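Local coordinates for fibronectin type III domain-containing protein (Simiduia agarivorans, PDB 6P2K) that probably hydrolyses xyloglucan-type beta-glucans as a glycoside hydrolase of family 74, the part described here being its beta-propeller catalytic region, at residues 86-89 and 90-93; 53-56 and 57-60; 67-70 and 71-74. All blocks are in the same frame, centred on the assembly; numbering follows the deposited sequence.

The three contacts are local turns in one four-stranded antiparallel blade of a family 74 beta-propeller and in the loop leading into it. Contact 2 (53-60) precedes strand 60-66, contact 3 (67-74) joins that strand to 72-77, and contact 1 (86-93) joins 80-84 to the edge strand 92-93. Contact 1 lies about 10 Å from contact 2 and about 11 Å from contact 3 between centres, with probable backbone hydrogen bonds to each. Contacts 2 and 3 do not touch; their nearest atoms are about 7 Å apart. Contacts 1 and 2 border the polyethylene glycol PE3. The Asn57 side chain is about 8 Å from that of the zinc ligand Asp124, and that of Val60 about 11 Å from a zinc ion.

Contact 1 of 3, residues 86-89 and 90-93; sequences NGSN and SYAL. With PE3 (3,6,9,12,15,18,21,24,27,30,33,36,39-tridecaoxahentetracontane-1,41-diol), chain C.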
# COMPACT_ATOMS: atom_id res chain seq x y z
N ASN B 86 -18.29 37.90 -49.40
CA ASN B 86 -19.37 37.42 -48.54
C ASN B 86 -18.89 37.15 -47.12
O ASN B 86 -19.36 36.22 -46.46
CB ASN B 86 -20.04 36.18 -49.13
CG ASN B 86 -19.04 35.07 -49.45
OD1 ASN B 86 -17.92 35.07 -48.96
ND2 ASN B 86 -19.47 34.12 -50.28
N GLY B 87 -17.93 37.94 -46.64
CA GLY B 87 -17.50 37.83 -45.26
C GLY B 87 -16.75 36.57 -44.91
O GLY B 87 -16.88 36.07 -43.79
N SER B 88 -15.96 36.03 -45.85
CA SER B 88 -15.09 34.85 -45.78
C SER B 88 -15.80 33.54 -46.13
O SER B 88 -15.19 32.48 -46.01
CB SER B 88 -14.41 34.68 -44.41
OG SER B 88 -15.27 34.07 -43.47
N ASN B 89 -17.07 33.57 -46.55
CA ASN B 89 -17.77 32.32 -46.85
C ASN B 89 -17.18 31.63 -48.07
O ASN B 89 -17.12 30.39 -48.13
CB ASN B 89 -19.26 32.59 -47.04
CG ASN B 89 -19.99 32.78 -45.72
OD1 ASN B 89 -19.38 32.78 -44.66
ND2 ASN B 89 -21.31 32.96 -45.79
N SER B 90 -16.75 32.40 -49.07
CA SER B 90 -16.07 31.85 -50.24
C SER B 90 -14.99 32.83 -50.68
O SER B 90 -15.04 34.02 -50.37
CB SER B 90 -17.05 31.58 -51.39
OG SER B 90 -17.56 32.80 -51.94
N TYR B 91 -14.01 32.30 -51.41
CA TYR B 91 -12.88 33.10 -51.88
C TYR B 91 -12.67 32.90 -53.37
O TYR B 91 -13.01 31.86 -53.94
CB TYR B 91 -11.58 32.73 -51.15
CG TYR B 91 -11.61 32.93 -49.65
CD1 TYR B 91 -11.38 34.19 -49.10
CD2 TYR B 91 -11.84 31.87 -48.79
CE1 TYR B 91 -11.40 34.38 -47.74
CE2 TYR B 91 -11.86 32.05 -47.42
CZ TYR B 91 -11.63 33.31 -46.90
OH TYR B 91 -11.65 33.49 -45.54
N ALA B 92 -12.11 33.93 -54.00
CA ALA B 92 -11.63 33.86 -55.37
C ALA B 92 -10.19 34.36 -55.40
O ALA B 92 -9.84 35.31 -54.69
CB ALA B 92 -12.50 34.70 -56.32
N LEU B 93 -9.36 33.71 -56.21
CA LEU B 93 -7.96 34.08 -56.26
C LEU B 93 -7.76 35.28 -57.19
O LEU B 93 -8.29 35.31 -58.30
CB LEU B 93 -7.12 32.90 -56.73
CG LEU B 93 -5.65 33.19 -57.00
CD1 LEU B 93 -4.85 33.22 -55.71
CD2 LEU B 93 -5.18 32.08 -57.89
O43 PE3 C . -19.37 29.64 -44.93
C42 PE3 C . -19.14 28.36 -45.52
C41 PE3 C . -18.07 27.63 -44.70
O40 PE3 C . -17.76 26.32 -45.20
C39 PE3 C . -17.24 26.31 -46.54
C38 PE3 C . -16.96 24.86 -46.87
O37 PE3 C . -16.41 24.71 -48.19
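Asn86 folds its side-chain amide back against Ser90 and uses both ends of it. OD1 accepts from the backbone N of Ser90 at 2.9 Å, with an N-H...O angle of 157° and the donor tilted a little from the carbonyl plane. ND2 donates a hydrogen bond to Ser90 OG, also at 2.9 Å, over a more bent path of 141°. Two bonds from one amide to one residue fix its rotation and close the turn. Asn86 CG lies between its own backbone N and carbonyl carbon (chi1 53°), a torsion that places the amide beside Ser90, where both of its ends bond.

Ser88 adopts a similar first torsion but serves its own segment: OG donates to Gly87 O at 2.6 Å, in the carbonyl plane and on a lone pair. The same carbonyl also receives Lys41 NZ, while Gly87 N probably donates to Asn71 O. The OH end of the Tyr91 ring lies against Ser88, 3.2 Å from CB, and the phenol is satisfied outside the turn by Thr52 OG1. Ser88 O approaches the ring obliquely, 3.6 Å from Tyr91 CE2, and probably accepts from Gly53 N. Ser84 OG is a further hub, bonded to Ser88 N and Ser90 O.

On the outer surface, Asn89 OD1 comes within 3.2 Å of PE3 O43, a polyethylene glycol probably carried over from crystallisation. The turn joins strands 80-84 and 92-93, the third and the fourth, outermost, of the blade. Its place and its sequence from Ser84 to Tyr91 are consistent with an Asp-box (BNR) turn, a variant with asparagine for the aspartate and Ser88 in the glycine place.

Contact 2 of 3, residues 53-56 and 57-60; sequences GNLV and NNRV. With PE3 (3,6,9,12,15,18,21,24,27,30,33,36,39-tridecaoxahentetracontane-1,41-diol), chain C.
Leu55 lays its CB and CD1 over the backbone of the following turn, CB lying 3.4 Å from Asn57 O, and its CD1 meets Val60 CG2 at 3.7 Å. The two apolar side chains cross at about a right angle. Asn58 reaches back along the same turn, with OD1 3.8 Å from Leu55 CB.

No direct hydrogen bond joins the two segments; two waters do so instead. One accepts from Leu55 N and donates to Asn58 OD1, each at 2.6 Å, with a weak third bond to Gly53 O. The other donates to Val56 O and accepts from Asn57 ND2.

Asn57 extends CG opposite its backbone N (chi1 173°), and OD1 accepts from Arg59 N at 3.1 Å. This is an Asx turn, although the donor stands 60° above the carbonyl plane. The Arg59 side chain leaves the turn, and NH1 forms a salt bridge with OD2 of the zinc ligand Asp124, consistent with a second-shell role at that site. At the other end, Asn54 ND2 lies 3.1 Å from PE3 O37.

The loop runs from strand 50-51 to strand 60-66: Leu55 packs on Tyr91, Val56 on Trp680, and Asn57 and Val60 against strand 72-77.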
# COMPACT_ATOMS: atom_id res chain seq x y z
N GLY B 53 -14.16 29.83 -46.12
CA GLY B 53 -14.23 29.27 -47.46
C GLY B 53 -12.94 28.58 -47.88
O GLY B 53 -11.89 28.70 -47.26
N ASN B 54 -13.05 27.83 -48.98
CA ASN B 54 -11.91 27.08 -49.51
C ASN B 54 -10.97 28.00 -50.27
O ASN B 54 -11.39 28.73 -51.17
CB ASN B 54 -12.39 25.96 -50.43
CG ASN B 54 -13.12 24.86 -49.68
OD1 ASN B 54 -12.77 24.52 -48.55
ND2 ASN B 54 -14.13 24.29 -50.32
N LEU B 55 -9.69 27.96 -49.92
CA LEU B 55 -8.65 28.69 -50.63
C LEU B 55 -7.93 27.76 -51.60
O LEU B 55 -7.97 26.53 -51.47
CB LEU B 55 -7.64 29.29 -49.65
CG LEU B 55 -8.20 30.21 -48.56
CD1 LEU B 55 -7.28 30.23 -47.36
CD2 LEU B 55 -8.39 31.62 -49.12
N VAL B 56 -7.28 28.37 -52.60
CA VAL B 56 -6.48 27.59 -53.54
C VAL B 56 -5.21 27.08 -52.86
O VAL B 56 -4.69 26.02 -53.22
CB VAL B 56 -6.17 28.42 -54.79
CG1 VAL B 56 -5.56 27.55 -55.88
CG2 VAL B 56 -7.43 29.10 -55.30
N ASN B 57 -4.70 27.82 -51.88
CA ASN B 57 -3.56 27.40 -51.09
C ASN B 57 -3.81 27.79 -49.64
O ASN B 57 -4.27 28.90 -49.36
CB ASN B 57 -2.26 28.03 -51.60
CG ASN B 57 -1.08 27.74 -50.71
OD1 ASN B 57 -0.77 28.51 -49.80
ND2 ASN B 57 -0.40 26.63 -50.96
N ASN B 58 -3.50 26.88 -48.72
CA ASN B 58 -3.92 27.02 -47.33
C ASN B 58 -2.82 27.53 -46.41
O ASN B 58 -3.04 27.62 -45.19
CB ASN B 58 -4.47 25.69 -46.81
CG ASN B 58 -5.87 25.41 -47.32
OD1 ASN B 58 -6.65 26.33 -47.55
ND2 ASN B 58 -6.18 24.13 -47.51
N ARG B 59 -1.65 27.87 -46.94
CA ARG B 59 -0.60 28.51 -46.15
C ARG B 59 -0.86 30.01 -46.14
O ARG B 59 -0.46 30.74 -47.05
CB ARG B 59 0.78 28.18 -46.71
CG ARG B 59 1.94 28.55 -45.79
CD ARG B 59 3.19 27.77 -46.14
NE ARG B 59 3.05 26.35 -45.85
CZ ARG B 59 3.43 25.78 -44.71
NH1 ARG B 59 3.97 26.51 -43.75
NH2 ARG B 59 3.27 24.47 -44.53
N VAL B 60 -1.56 30.48 -45.11
CA VAL B 60 -2.03 31.86 -45.04
C VAL B 60 -1.02 32.70 -44.27
O VAL B 60 -0.64 32.35 -43.15
CB VAL B 60 -3.42 31.94 -44.39
CG1 VAL B 60 -3.88 33.38 -44.31
CG2 VAL B 60 -4.42 31.10 -45.17
O43 PE3 C . -19.37 29.64 -44.93
C42 PE3 C . -19.14 28.36 -45.52
C41 PE3 C . -18.07 27.63 -44.70
O40 PE3 C . -17.76 26.32 -45.20
C39 PE3 C . -17.24 26.31 -46.54
C38 PE3 C . -16.96 24.86 -46.87
O37 PE3 C . -16.41 24.71 -48.19
O HOH W 1 -9.18 26.83 -47.60
O HOH W 2 -1.79 24.75 -52.81

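Contact 3 of 3, residues 67-70 and 71-74; sequences PGNS and NKIF
The backbone makes a type I beta turn from Asn69 to Lys72, as the backbone torsions of its corner residues Ser70 and Asn71 indicate, with Lys72 N donating to Asn69 O at 3.1 Å, though the position of that oxygen is less certain.

The Asn69 side chain reinforces it. CG is extended opposite the backbone N (chi1 176°), which swings the amide forward across the turn. OD1 accepts from Asn71 N at 3.1 Å, over an N-H...O angle of 147°, which makes an Asx turn; the donor sits well above the carbonyl plane, not on a lone pair. OD1 also rests 3.4 Å from Asn71 CB, and ND2 lies 3.4 Å from Lys72 CB, the side chains crossing at about right angles in both pairs. Replacing Asn69 by an alanine would probably leave Asn71 N without this acceptor and open a gap beside Lys72 CB.

Ser70 OG and Asn71 OD1 are bridged by a water 3.0 Å from the former and 2.9 Å from the latter. Ile73 turns back so that CD1 comes 3.9 Å from Ser70 O, while the bent chain of Lys72 leads away to Gly147 O.

The turn is the hairpin connection between strands 60-66 and 72-77. Ile73 packs on Val63 and Val65 of the former strand and on Ser88 in the loop after 80-84, whereas Phe74 meets Leu81 and Ile83 of strand 80-84 and Ile105 of strand 102-108.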
# COMPACT_ATOMS: atom_id res chain seq x y z
N PRO B 67 -11.89 48.34 -44.06
CA PRO B 67 -12.57 49.36 -43.26
C PRO B 67 -13.88 49.79 -43.90
O PRO B 67 -13.93 50.16 -45.08
CB PRO B 67 -11.55 50.51 -43.22
CG PRO B 67 -10.23 49.84 -43.41
CD PRO B 67 -10.49 48.69 -44.34
N GLY B 68 -14.96 49.72 -43.12
CA GLY B 68 -16.27 50.11 -43.59
C GLY B 68 -17.06 49.03 -44.30
O GLY B 68 -18.21 49.28 -44.67
N ASN B 69 -16.48 47.85 -44.50
CA ASN B 69 -17.19 46.76 -45.18
C ASN B 69 -16.61 45.45 -44.66
O ASN B 69 -15.71 44.87 -45.27
CB ASN B 69 -17.08 46.88 -46.69
CG ASN B 69 -17.72 45.71 -47.42
OD1 ASN B 69 -18.49 44.94 -46.84
ND2 ASN B 69 -17.42 45.58 -48.71
N SER B 70 -17.15 44.97 -43.54
CA SER B 70 -16.69 43.73 -42.94
C SER B 70 -16.98 42.49 -43.78
O SER B 70 -16.62 41.39 -43.37
CB SER B 70 -17.30 43.56 -41.54
OG SER B 70 -18.71 43.58 -41.60
N ASN B 71 -17.63 42.65 -44.94
CA ASN B 71 -17.88 41.52 -45.83
C ASN B 71 -16.81 41.35 -46.90
O ASN B 71 -16.79 40.30 -47.55
CB ASN B 71 -19.25 41.68 -46.50
CG ASN B 71 -20.40 41.37 -45.55
OD1 ASN B 71 -20.32 40.45 -44.74
ND2 ASN B 71 -21.48 42.14 -45.65
N LYS B 72 -15.93 42.33 -47.09
CA LYS B 72 -14.85 42.24 -48.06
C LYS B 72 -13.55 41.96 -47.31
O LYS B 72 -13.09 42.81 -46.54
CB LYS B 72 -14.75 43.51 -48.90
CG LYS B 72 -13.79 43.39 -50.07
CD LYS B 72 -14.24 44.23 -51.26
CE LYS B 72 -13.81 45.68 -51.12
NZ LYS B 72 -14.11 46.46 -52.35
N ILE B 73 -12.98 40.78 -47.53
CA ILE B 73 -11.81 40.32 -46.78
C ILE B 73 -10.74 39.89 -47.77
O ILE B 73 -11.03 39.19 -48.75
CB ILE B 73 -12.18 39.15 -45.84
CG1 ILE B 73 -13.14 39.63 -44.76
CG2 ILE B 73 -10.93 38.53 -45.23
CD1 ILE B 73 -14.05 38.55 -44.27
N PHE B 74 -9.50 40.30 -47.51
CA PHE B 74 -8.35 39.90 -48.31
C PHE B 74 -7.50 38.91 -47.52
O PHE B 74 -7.27 39.10 -46.32
CB PHE B 74 -7.52 41.11 -48.72
CG PHE B 74 -8.24 42.04 -49.65
CD1 PHE B 74 -8.21 41.83 -51.03
CD2 PHE B 74 -8.95 43.12 -49.16
CE1 PHE B 74 -8.87 42.69 -51.89
CE2 PHE B 74 -9.61 43.99 -50.02
CZ PHE B 74 -9.57 43.77 -51.38
O HOH W 3 -19.89 40.85 -41.94